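Local coordinates for probable glycosidase crf1 (Neosartorya fumigata, PDB 6IBU), which cuts chitin chains and transfers them to 1,6-beta-glucan or to other chitin chains, cross-linking the polysaccharides of the fungal cell wall through its GH16 domain, at residues Ala24-Thr27 / Ala31-Gln34; Thr128-Ala133 / Trp153-Ala158; Arg161-Asn166 / Arg173-Pro178; Met179-Gly184 / Val219-Ala224; Gly203-Asp206 / Pro211-Met214. All blocks are in the same frame, centred on the assembly; numbering follows the deposited sequence.

Contact 1: residues Ala24-Thr27 / Ala31-Gln34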
# COMPACT_ATOMS: atom_id res chain seq x y z
N ALA A 24 -15.32 -3.27 0.28
CA ALA A 24 -15.82 -1.99 -0.25
C ALA A 24 -15.89 -2.15 -1.77
O ALA A 24 -14.88 -2.48 -2.36
CB ALA A 24 -14.91 -0.87 0.16
N ASP A 25 -17.09 -2.05 -2.34
CA ASP A 25 -17.30 -1.78 -3.77
C ASP A 25 -17.24 -0.25 -3.93
O ASP A 25 -18.06 0.43 -3.34
CB ASP A 25 -18.61 -2.43 -4.22
CG ASP A 25 -18.82 -2.47 -5.73
OD1 ASP A 25 -17.97 -1.93 -6.46
OD2 ASP A 25 -19.85 -3.04 -6.18
N PHE A 26 -16.23 0.29 -4.59
CA PHE A 26 -16.12 1.76 -4.75
C PHE A 26 -17.04 2.29 -5.85
O PHE A 26 -16.88 3.44 -6.19
CB PHE A 26 -14.67 2.18 -4.98
CG PHE A 26 -13.84 2.15 -3.72
CD1 PHE A 26 -14.20 2.89 -2.62
CD2 PHE A 26 -12.71 1.36 -3.64
CE1 PHE A 26 -13.44 2.85 -1.46
CE2 PHE A 26 -11.94 1.34 -2.49
CZ PHE A 26 -12.32 2.08 -1.39
N THR A 27 -18.02 1.55 -6.34
CA THR A 27 -19.10 2.14 -7.18
C THR A 27 -19.88 3.21 -6.40
O THR A 27 -20.30 4.22 -6.99
CB THR A 27 -20.07 1.06 -7.67
OG1 THR A 27 -21.17 1.76 -8.24
CG2 THR A 27 -20.57 0.15 -6.57
N ALA A 31 -18.89 3.92 0.12
CA ALA A 31 -17.68 3.08 0.30
C ALA A 31 -16.53 3.80 1.03
O ALA A 31 -15.68 3.07 1.55
CB ALA A 31 -17.22 2.57 -1.05
N LEU A 32 -16.50 5.13 1.14
CA LEU A 32 -15.38 5.80 1.85
C LEU A 32 -15.62 5.95 3.35
O LEU A 32 -14.84 6.67 3.98
CB LEU A 32 -15.10 7.15 1.20
CG LEU A 32 -14.63 7.04 -0.24
CD1 LEU A 32 -13.96 8.33 -0.68
CD2 LEU A 32 -13.71 5.84 -0.43
N ASP A 33 -16.61 5.25 3.91
CA ASP A 33 -17.01 5.32 5.33
C ASP A 33 -15.84 5.08 6.28
O ASP A 33 -15.66 5.90 7.18
CB ASP A 33 -18.12 4.31 5.61
CG ASP A 33 -19.49 4.87 5.24
OD1 ASP A 33 -19.56 6.09 4.91
OD2 ASP A 33 -20.47 4.09 5.28
N GLN A 34 -15.08 4.00 6.12
CA GLN A 34 -14.04 3.61 7.10
C GLN A 34 -12.67 4.04 6.57
O GLN A 34 -11.68 3.40 6.93
CB GLN A 34 -14.20 2.13 7.41
CG GLN A 34 -15.57 1.84 7.99
CD GLN A 34 -15.78 0.41 8.44
OE1 GLN A 34 -16.67 -0.29 7.95
NE2 GLN A 34 -14.97 -0.03 9.40

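Contact 2: residues Thr128-Ala133 / Trp153-Ala158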
# COMPACT_ATOMS: atom_id res chain seq x y z
N THR A 128 11.31 -5.99 -6.13
CA THR A 128 11.26 -6.97 -7.23
C THR A 128 10.24 -6.48 -8.25
O THR A 128 9.11 -6.19 -7.86
CB THR A 128 10.85 -8.34 -6.70
OG1 THR A 128 11.91 -8.86 -5.90
CG2 THR A 128 10.50 -9.33 -7.79
N TYR A 129 10.60 -6.43 -9.53
CA TYR A 129 9.62 -6.15 -10.62
C TYR A 129 9.00 -7.47 -11.06
O TYR A 129 9.72 -8.46 -11.15
CB TYR A 129 10.29 -5.43 -11.78
CG TYR A 129 10.70 -4.02 -11.42
CD1 TYR A 129 11.92 -3.79 -10.82
CD2 TYR A 129 9.85 -2.95 -11.64
CE1 TYR A 129 12.32 -2.51 -10.49
CE2 TYR A 129 10.23 -1.66 -11.31
CZ TYR A 129 11.47 -1.44 -10.74
OH TYR A 129 11.87 -0.18 -10.41
N VAL A 130 7.71 -7.47 -11.36
CA VAL A 130 7.01 -8.68 -11.89
C VAL A 130 6.27 -8.26 -13.14
O VAL A 130 5.70 -7.18 -13.17
CB VAL A 130 6.09 -9.30 -10.82
CG1 VAL A 130 6.84 -9.52 -9.53
CG2 VAL A 130 4.84 -8.48 -10.53
N PRO A 131 6.22 -9.10 -14.19
CA PRO A 131 5.50 -8.75 -15.41
C PRO A 131 3.99 -8.70 -15.16
O PRO A 131 3.50 -9.53 -14.49
CB PRO A 131 5.84 -9.89 -16.40
CG PRO A 131 6.95 -10.70 -15.72
CD PRO A 131 6.77 -10.46 -14.24
N VAL A 132 3.32 -7.70 -15.71
CA VAL A 132 1.84 -7.52 -15.66
C VAL A 132 1.40 -6.89 -16.99
O VAL A 132 2.09 -6.00 -17.51
CB VAL A 132 1.43 -6.64 -14.46
CG1 VAL A 132 -0.08 -6.62 -14.26
CG2 VAL A 132 2.12 -7.07 -13.19
N ALA A 133 0.28 -7.33 -17.53
CA ALA A 133 -0.19 -6.87 -18.85
C ALA A 133 -0.82 -5.50 -18.66
O ALA A 133 -1.77 -5.40 -17.89
CB ALA A 133 -1.14 -7.86 -19.46
N TRP A 153 2.74 -11.99 -2.61
CA TRP A 153 2.12 -11.06 -3.59
C TRP A 153 1.48 -11.91 -4.68
O TRP A 153 2.15 -12.81 -5.17
CB TRP A 153 3.16 -10.13 -4.22
CG TRP A 153 3.73 -9.04 -3.36
CD1 TRP A 153 3.42 -7.72 -3.42
CD2 TRP A 153 4.78 -9.17 -2.40
NE1 TRP A 153 4.21 -7.02 -2.53
CE2 TRP A 153 5.04 -7.89 -1.89
CE3 TRP A 153 5.50 -10.25 -1.88
CZ2 TRP A 153 6.01 -7.65 -0.91
CZ3 TRP A 153 6.46 -10.02 -0.93
CH2 TRP A 153 6.71 -8.73 -0.45
N SER A 154 0.26 -11.61 -5.06
CA SER A 154 -0.45 -12.28 -6.18
C SER A 154 -1.09 -11.25 -7.10
O SER A 154 -1.56 -10.22 -6.61
CB SER A 154 -1.49 -13.20 -5.66
OG SER A 154 -0.86 -14.38 -5.21
N ILE A 155 -1.12 -11.57 -8.39
CA ILE A 155 -1.83 -10.75 -9.42
C ILE A 155 -2.79 -11.67 -10.14
O ILE A 155 -2.32 -12.67 -10.72
CB ILE A 155 -0.84 -10.08 -10.38
CG1 ILE A 155 0.19 -9.24 -9.62
CG2 ILE A 155 -1.62 -9.29 -11.42
CD1 ILE A 155 1.17 -8.50 -10.49
N ASP A 156 -4.09 -11.37 -10.08
CA ASP A 156 -5.14 -12.16 -10.78
C ASP A 156 -5.02 -13.62 -10.36
O ASP A 156 -5.16 -14.49 -11.21
CB ASP A 156 -5.01 -11.96 -12.29
CG ASP A 156 -5.10 -10.50 -12.70
OD1 ASP A 156 -5.67 -9.69 -11.91
OD2 ASP A 156 -4.58 -10.17 -13.80
N GLY A 157 -4.74 -13.86 -9.08
CA GLY A 157 -4.69 -15.19 -8.47
C GLY A 157 -3.46 -16.00 -8.87
O GLY A 157 -3.54 -17.24 -8.77
N ALA A 158 -2.39 -15.36 -9.35
CA ALA A 158 -1.12 -16.07 -9.64
C ALA A 158 -0.06 -15.55 -8.68
O ALA A 158 0.13 -14.32 -8.63
CB ALA A 158 -0.72 -15.88 -11.09

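Contact 3: residues Arg161-Asn166 / Arg173-Pro178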
# COMPACT_ATOMS: atom_id res chain seq x y z
N ARG A 161 5.38 -13.24 -6.04
CA ARG A 161 6.52 -13.14 -5.10
C ARG A 161 6.15 -13.69 -3.74
O ARG A 161 5.07 -13.37 -3.26
CB ARG A 161 6.93 -11.69 -4.92
CG ARG A 161 8.14 -11.51 -4.01
CD ARG A 161 8.57 -10.07 -4.00
NE ARG A 161 9.69 -9.90 -3.10
CZ ARG A 161 10.22 -8.74 -2.78
NH1 ARG A 161 9.73 -7.62 -3.31
NH2 ARG A 161 11.23 -8.71 -1.93
N THR A 162 7.09 -14.38 -3.10
CA THR A 162 6.98 -14.81 -1.69
C THR A 162 8.19 -14.31 -0.90
O THR A 162 9.32 -14.62 -1.28
CB THR A 162 6.88 -16.34 -1.58
OG1 THR A 162 5.70 -16.79 -2.25
CG2 THR A 162 6.83 -16.77 -0.13
N LEU A 163 7.93 -13.60 0.19
CA LEU A 163 8.95 -13.23 1.20
C LEU A 163 8.72 -14.12 2.42
O LEU A 163 7.69 -13.98 3.06
CB LEU A 163 8.81 -11.75 1.53
CG LEU A 163 9.60 -11.31 2.76
CD1 LEU A 163 11.08 -11.37 2.44
CD2 LEU A 163 9.15 -9.95 3.23
N THR A 164 9.62 -15.05 2.70
CA THR A 164 9.54 -15.91 3.91
C THR A 164 10.15 -15.12 5.07
O THR A 164 10.98 -14.22 4.84
CB THR A 164 10.20 -17.27 3.70
OG1 THR A 164 11.62 -17.07 3.68
CG2 THR A 164 9.74 -17.93 2.42
N TYR A 165 9.70 -15.41 6.27
CA TYR A 165 10.12 -14.74 7.51
C TYR A 165 11.65 -14.76 7.60
O TYR A 165 12.22 -13.71 7.90
CB TYR A 165 9.39 -15.40 8.68
CG TYR A 165 9.69 -14.81 10.02
CD1 TYR A 165 10.78 -15.24 10.75
CD2 TYR A 165 8.85 -13.87 10.59
CE1 TYR A 165 11.07 -14.71 12.00
CE2 TYR A 165 9.11 -13.34 11.84
CZ TYR A 165 10.24 -13.73 12.53
OH TYR A 165 10.51 -13.22 13.76
N ASN A 166 12.28 -15.90 7.31
CA ASN A 166 13.76 -16.06 7.35
C ASN A 166 14.43 -15.18 6.29
O ASN A 166 15.54 -14.68 6.58
CB ASN A 166 14.23 -17.51 7.17
CG ASN A 166 15.69 -17.60 6.76
OD1 ASN A 166 16.00 -17.69 5.57
ND2 ASN A 166 16.59 -17.49 7.72
N ARG A 173 13.40 -8.11 9.96
CA ARG A 173 12.82 -7.07 9.07
C ARG A 173 11.55 -7.61 8.38
O ARG A 173 11.13 -7.03 7.37
CB ARG A 173 13.90 -6.57 8.09
CG ARG A 173 15.03 -5.81 8.76
CD ARG A 173 14.56 -4.48 9.27
NE ARG A 173 15.58 -3.69 9.93
CZ ARG A 173 15.87 -3.73 11.23
NH1 ARG A 173 15.23 -4.56 12.03
NH2 ARG A 173 16.80 -2.92 11.74
N PHE A 174 10.91 -8.64 8.92
CA PHE A 174 9.63 -9.18 8.40
C PHE A 174 8.49 -8.27 8.85
O PHE A 174 8.39 -7.98 10.03
CB PHE A 174 9.41 -10.61 8.89
CG PHE A 174 8.30 -11.32 8.18
CD1 PHE A 174 8.48 -11.80 6.90
CD2 PHE A 174 7.06 -11.46 8.78
CE1 PHE A 174 7.44 -12.43 6.24
CE2 PHE A 174 6.04 -12.13 8.14
CZ PHE A 174 6.22 -12.60 6.86
N PRO A 175 7.62 -7.78 7.94
CA PRO A 175 6.47 -6.97 8.35
C PRO A 175 5.57 -7.79 9.28
O PRO A 175 5.16 -8.83 8.88
CB PRO A 175 5.76 -6.65 7.03
CG PRO A 175 6.86 -6.76 6.00
CD PRO A 175 7.73 -7.90 6.49
N GLN A 176 5.35 -7.35 10.52
CA GLN A 176 4.68 -8.21 11.52
C GLN A 176 4.01 -7.37 12.59
O GLN A 176 3.81 -7.88 13.68
CB GLN A 176 5.67 -9.17 12.17
CG GLN A 176 6.81 -8.47 12.90
CD GLN A 176 7.84 -9.48 13.35
OE1 GLN A 176 7.66 -10.17 14.36
NE2 GLN A 176 8.93 -9.58 12.61
N THR A 177 3.65 -6.13 12.28
CA THR A 177 2.90 -5.27 13.20
C THR A 177 1.62 -4.87 12.49
O THR A 177 1.54 -5.00 11.28
CB THR A 177 3.75 -4.08 13.64
OG1 THR A 177 4.23 -3.42 12.47
CG2 THR A 177 4.91 -4.50 14.50
N PRO A 178 0.59 -4.39 13.22
CA PRO A 178 -0.71 -4.13 12.61
C PRO A 178 -0.51 -3.04 11.56
O PRO A 178 0.16 -2.06 11.82
CB PRO A 178 -1.59 -3.62 13.76
CG PRO A 178 -0.80 -3.95 15.03
CD PRO A 178 0.66 -3.98 14.63

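Contact 4: residues Met179-Gly184 / Val219-Ala224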
# COMPACT_ATOMS: atom_id res chain seq x y z
N MET A 179 -1.14 -3.22 10.41
CA MET A 179 -0.92 -2.33 9.26
C MET A 179 -2.25 -1.79 8.77
O MET A 179 -3.25 -2.46 8.89
CB MET A 179 -0.21 -3.07 8.13
CG MET A 179 1.25 -3.27 8.44
SD MET A 179 2.23 -3.81 7.04
CE MET A 179 1.54 -5.42 6.72
N ARG A 180 -2.21 -0.59 8.20
CA ARG A 180 -3.38 -0.02 7.53
C ARG A 180 -3.11 -0.04 6.02
O ARG A 180 -1.98 -0.26 5.61
CB ARG A 180 -3.72 1.33 8.14
CG ARG A 180 -2.75 2.45 7.82
CD ARG A 180 -3.54 3.72 7.73
NE ARG A 180 -3.30 4.54 8.90
CZ ARG A 180 -4.21 5.25 9.56
NH1 ARG A 180 -5.48 5.29 9.19
NH2 ARG A 180 -3.82 5.95 10.62
N LEU A 181 -4.17 0.07 5.24
CA LEU A 181 -4.06 0.07 3.77
C LEU A 181 -4.10 1.53 3.30
O LEU A 181 -5.02 2.25 3.68
CB LEU A 181 -5.21 -0.78 3.23
CG LEU A 181 -5.36 -0.86 1.72
CD1 LEU A 181 -4.12 -1.45 1.05
CD2 LEU A 181 -6.60 -1.68 1.39
N ARG A 182 -3.11 1.95 2.51
CA ARG A 182 -3.05 3.30 1.90
C ARG A 182 -3.17 3.11 0.39
O ARG A 182 -2.48 2.24 -0.17
CB ARG A 182 -1.76 4.02 2.30
CG ARG A 182 -1.33 3.72 3.73
CD ARG A 182 -0.39 4.70 4.42
NE ARG A 182 -0.70 6.08 4.07
CZ ARG A 182 0.17 7.09 4.07
NH1 ARG A 182 1.43 6.88 4.42
NH2 ARG A 182 -0.23 8.29 3.71
N LEU A 183 -4.06 3.84 -0.27
CA LEU A 183 -4.13 3.82 -1.74
C LEU A 183 -3.84 5.24 -2.22
O LEU A 183 -4.39 6.18 -1.63
CB LEU A 183 -5.52 3.38 -2.18
CG LEU A 183 -5.91 1.98 -1.76
CD1 LEU A 183 -7.38 1.75 -1.99
CD2 LEU A 183 -5.07 0.96 -2.53
N GLY A 184 -3.06 5.37 -3.28
CA GLY A 184 -2.79 6.71 -3.81
C GLY A 184 -1.99 6.71 -5.08
O GLY A 184 -1.33 5.72 -5.41
N VAL A 219 -11.95 -3.07 -2.72
CA VAL A 219 -10.98 -3.49 -1.67
C VAL A 219 -11.59 -4.62 -0.85
O VAL A 219 -12.73 -4.48 -0.41
CB VAL A 219 -10.59 -2.29 -0.80
CG1 VAL A 219 -9.90 -2.72 0.48
CG2 VAL A 219 -9.71 -1.35 -1.60
N ARG A 220 -10.83 -5.69 -0.64
CA ARG A 220 -11.16 -6.76 0.32
C ARG A 220 -10.03 -6.87 1.34
O ARG A 220 -8.89 -7.10 0.92
CB ARG A 220 -11.38 -8.08 -0.41
CG ARG A 220 -11.75 -9.23 0.51
CD ARG A 220 -11.76 -10.55 -0.22
NE ARG A 220 -12.12 -11.62 0.70
CZ ARG A 220 -13.36 -11.91 1.09
NH1 ARG A 220 -14.39 -11.23 0.63
NH2 ARG A 220 -13.56 -12.92 1.92
N ILE A 221 -10.32 -6.69 2.62
CA ILE A 221 -9.35 -6.99 3.70
C ILE A 221 -9.90 -8.14 4.55
O ILE A 221 -11.07 -8.09 4.98
CB ILE A 221 -9.04 -5.75 4.54
CG1 ILE A 221 -8.26 -4.72 3.70
CG2 ILE A 221 -8.29 -6.15 5.81
CD1 ILE A 221 -8.07 -3.39 4.38
N GLU A 222 -9.06 -9.14 4.79
CA GLU A 222 -9.32 -10.23 5.76
C GLU A 222 -8.39 -10.03 6.94
O GLU A 222 -7.20 -9.88 6.71
CB GLU A 222 -9.07 -11.58 5.12
CG GLU A 222 -10.00 -11.86 3.97
CD GLU A 222 -9.82 -13.24 3.38
OE1 GLU A 222 -8.87 -13.95 3.80
OE2 GLU A 222 -10.64 -13.62 2.50
N ASN A 223 -8.95 -9.89 8.13
CA ASN A 223 -8.16 -9.66 9.35
C ASN A 223 -8.04 -11.01 10.05
O ASN A 223 -9.08 -11.54 10.50
CB ASN A 223 -8.79 -8.58 10.23
CG ASN A 223 -7.91 -8.21 11.40
OD1 ASN A 223 -6.85 -8.81 11.60
ND2 ASN A 223 -8.32 -7.21 12.16
N ALA A 224 -6.83 -11.56 10.12
CA ALA A 224 -6.52 -12.85 10.77
C ALA A 224 -6.82 -12.74 12.27
O ALA A 224 -7.17 -13.77 12.88
CB ALA A 224 -5.07 -13.23 10.51

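Contact 5: residues Gly203-Asp206 / Pro211-Met214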
# COMPACT_ATOMS: atom_id res chain seq x y z
N GLY A 203 11.03 8.84 -15.13
CA GLY A 203 11.32 10.14 -15.76
C GLY A 203 10.51 11.26 -15.15
O GLY A 203 9.68 10.98 -14.29
N LEU A 204 10.74 12.47 -15.63
CA LEU A 204 10.06 13.73 -15.26
C LEU A 204 8.56 13.61 -15.57
O LEU A 204 8.21 13.11 -16.66
CB LEU A 204 10.68 14.84 -16.10
CG LEU A 204 10.73 16.23 -15.50
CD1 LEU A 204 11.20 16.18 -14.05
CD2 LEU A 204 11.63 17.11 -16.34
N THR A 205 7.72 14.10 -14.67
CA THR A 205 6.26 14.12 -14.92
C THR A 205 5.93 15.43 -15.63
O THR A 205 6.44 16.45 -15.20
CB THR A 205 5.45 13.97 -13.63
OG1 THR A 205 5.74 12.65 -13.17
CG2 THR A 205 3.97 14.15 -13.85
N ASP A 206 5.14 15.34 -16.70
CA ASP A 206 4.62 16.49 -17.47
C ASP A 206 3.14 16.65 -17.11
O ASP A 206 2.31 15.99 -17.75
CB ASP A 206 4.82 16.27 -18.97
CG ASP A 206 4.37 17.45 -19.82
OD1 ASP A 206 4.65 18.59 -19.39
OD2 ASP A 206 3.77 17.22 -20.90
N PRO A 211 -4.68 14.93 -17.36
CA PRO A 211 -4.37 14.43 -16.03
C PRO A 211 -4.19 12.91 -16.06
O PRO A 211 -4.56 12.25 -17.01
CB PRO A 211 -5.61 14.87 -15.23
CG PRO A 211 -6.73 14.72 -16.25
CD PRO A 211 -6.12 15.15 -17.57
N TYR A 212 -3.59 12.39 -15.01
CA TYR A 212 -3.30 10.95 -14.91
C TYR A 212 -4.09 10.39 -13.77
O TYR A 212 -3.96 10.91 -12.65
CB TYR A 212 -1.81 10.74 -14.71
CG TYR A 212 -0.99 11.49 -15.71
CD1 TYR A 212 -0.96 11.09 -17.03
CD2 TYR A 212 -0.24 12.59 -15.33
CE1 TYR A 212 -0.17 11.75 -17.96
CE2 TYR A 212 0.54 13.27 -16.24
CZ TYR A 212 0.57 12.85 -17.56
OH TYR A 212 1.32 13.53 -18.45
N THR A 213 -4.91 9.38 -14.05
CA THR A 213 -5.83 8.85 -13.02
C THR A 213 -5.62 7.36 -12.81
O THR A 213 -5.71 6.59 -13.77
CB THR A 213 -7.28 9.20 -13.33
OG1 THR A 213 -7.37 10.62 -13.47
CG2 THR A 213 -8.19 8.73 -12.22
N MET A 214 -5.39 6.99 -11.56
CA MET A 214 -5.43 5.59 -11.07
C MET A 214 -6.86 5.32 -10.60
O MET A 214 -7.47 6.23 -10.02
CB MET A 214 -4.40 5.41 -9.95
CG MET A 214 -4.76 4.40 -8.86
SD MET A 214 -3.57 4.52 -7.47
CE MET A 214 -4.36 3.43 -6.30
O HOH W 1 4.10 12.80 -17.43

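Contact 1: residues Ala24-Thr27 / Ala31-Gln34
The methyl group of Ala31 is covered by the ring of Phe26 and by the backbone just before it. Ala31 CB lies 3.4 Å from Phe26 CD1 and approaches the ring obliquely. The same methyl carbon also comes to 3.2 Å from Asp25 O, in a direction roughly at right angles to Phe26 CD1. Ala31 CB also meets Ala24 CB at 4.3 Å. Ala24 CB sits over one face of the Phe26 ring, offset toward the rim. The chi1 of Phe26, -75°, turns CG away from its carbonyl carbon and carries the CD1 side of the ring to Ala31. The Leu32 side chain crosses Phe26 at about a right angle, but how closely its CD2 approaches the ring is doubtful. The two segments flank a three-residue link in the loop between strands 21-25 and 35-39 of the GH16 domain. The Phe26 ring also packs on Val216 and Val219 of strand 212-223. Ala24 and Phe26 also share backbone hydrogen bonds with that strand, through Val219 and Lys217. Between the two segments the side chains meet only through carbon. The polar bonding of the strand end goes to strand 212-223, so this contact adds van der Waals packing.

Contact 2: residues Thr128-Ala133 / Trp153-Ala158
A single side chain, Ile155, makes the whole contact from the side of segment 153-158, and it does so from the residue that starts a tight turn. Its CD1 points at two valines that alternate along the facing segment. Val130 CG2 lies 3.7 Å from Ile155 CD1. CG2 of Val132 faces the same carbon, but its exact spacing is doubtful. A second, looser touch joins Val132 CG1 to Ile155 CG2 at 4.2 Å. With chi1 at -56°, Ile155 sends CD1 across to the valines, while CG2 is turned to Val132. All three side chains are buried. Behind Ile155 the chain reverses in a type I' turn to Ala158, with Ile155 N bonded to Ala158 O at 3.0 Å and Ala158 N bonded to Ile155 O at the same length. Asp156 and Gly157 take positive phi there. Asp156 also binds His140 and Thr141 through its carboxylate. Ile155 also touches Trp101, and both valines touch Val111 of strand 110-116. Strand 128-131 is an outermost strand of one antiparallel sheet, and strand 150-155 belongs to the other. Apolar packing of this kind between two sheets is that of the beta-sandwich (jelly-roll) fold of GH16 enzymes.

Contact 3: residues Arg161-Asn166 / Arg173-Pro178
Tyr165 and Phe174 cross at about a right angle as side chains, with their ring planes inclined at 51° and the centroids 5.2 Å apart. Tyr165 CD2 makes the close approach, 3.5 Å from Phe174 CD2. Tyr165 CB lies over one face of the Phe174 ring as a CH-pi contact, 4.2 Å from its centroid. With its CG trans to the backbone N (chi1 -167°), Phe174 brings CD1 to 3.4 Å from Tyr165 CA. The ring edge meets Leu163 O, which lies near the ring plane 3.5 Å from Phe174 CE1. Segment 161-166 carries the end of strand 158-164, and segment 173-178 is the last part of the loop to strand 179-187, so the contact closes a connection between the two sheets of the GH16 beta-sandwich. Leu163 and Phe174 slide past each other in opposite directions. Leu163 CD2 and Pro175 CD meet tip to tip at 4.1 Å. The side chain of Pro175 is about 6 Å from that of Glu98, the probable nucleophile. Gln176 crosses Tyr165 obliquely, its NE2 near Tyr165 CE2. The same NE2 donates to Phe174 O at 3.1 Å, and OE1 accepts from the backbone N of Trp239. These two bonds fix the rotation of the amide.

Contact 4: residues Met179-Gly184 / Val219-Ala224
Leu181 and Leu183 face Val219 and Ile221 across the interior of the GH16 beta-sandwich. The two strands lie in different sheets: 179-187 in one, 212-223 in the other. The axes of the segments 179-184 and 219-223 come to 10.1 Å at the closest and run nearly antiparallel, at 172°. All contacts across the interface are apolar. Leu181 and Val219 reach toward each other tip to tip, with Leu181 CD2 3.6 Å from Val219 CG1. Leu181 has an extended chi1 of 176°, and this brings CD2 to two partners. The second is Ile221 CD1, 3.7 Å from Leu181 CD2, and these two side chains slide past each other in opposite directions. Leu183 does the same with Val219, its CD1 3.9 Å from Val219 CG2. Trp35 of strand 35-39 also touches Leu181, Leu183 and Val219. Arg180 and Arg182 on one strand, and Arg220 and Glu222 on the other, alternate with these and take no part in the interface. Arg182, which binds chitin, forms salt bridges with Asp63 and Glu92, and these may help hold its guanidinium in position. Arg220 bridges to Glu222, two residues further along. It grips the carboxylate side-on, with both bonds to one oxygen: Arg220 NE and Arg220 NH2 are each 3.1 Å from Glu222 OE2, which they meet on its anti side from opposite faces of the carboxylate plane.

Contact 5: residues Gly203-Asp206 / Pro211-Met214
The hydroxyl of Tyr212 is gripped twice, and both grips lead to Asp206. Tyr212 OH donates to the backbone oxygen Asp206 O at 2.7 Å. A water molecule donates to the same Tyr212 OH at 3.0 Å. That water also accepts from the backbone nitrogen Asp206 N, 2.8 Å away. One tyrosine hydroxyl therefore satisfies the carbonyl of Asp206 directly and its N-H through the water. Asp206 O lies near the plane of the Tyr212 ring, at its edge. The hydroxyl is tilted 28° from the carbonyl plane of Asp206, with a C=O...donor angle of 148°. The apolar touch is slight: Thr205 CG2 comes to 4.3 Å from Tyr212 CE2, approaching the ring obliquely. The hydroxyl of Thr205 turns elsewhere and bonds to the backbone oxygen of Thr83. Both Thr205 and Tyr212 are buried, and both pack on Val85 of strand 85-93. The contact thus ties the loop that follows helix 195-201 to the beginning of strand 212-223. Thr205 is backbone-bonded to Gly189, just past strand 179-187, while Tyr212 pairs with Val53 of strand 48-53.

Overall arrangement
Strand 212-223 joins three of the contacts. It supplies one side of contacts 4 and 5 and borders strand 21-25 of contact 1. Contact 5 is nested in the loop that contact 4 closes, and Met214 SD reaches Gly184 O at 3.3 Å. Contacts 2 and 3 meet through neighbouring strands 150-155 and 158-164, with Trp153 N 2.8 Å from Arg161 O. Contacts 1 and 3 lie on opposite sides of the chain's centre, 28 Å apart between centres. Contact 4 holds chitin-binding Arg182. In contact 5 the Thr205 side chain is about 8 Å from that of chitin-binding Trp186. The side chains of Val130 (contact 2) and Leu183 (contact 4) are each about 10 Å from that of Glu102, which binds chitin and is probably the proton donor.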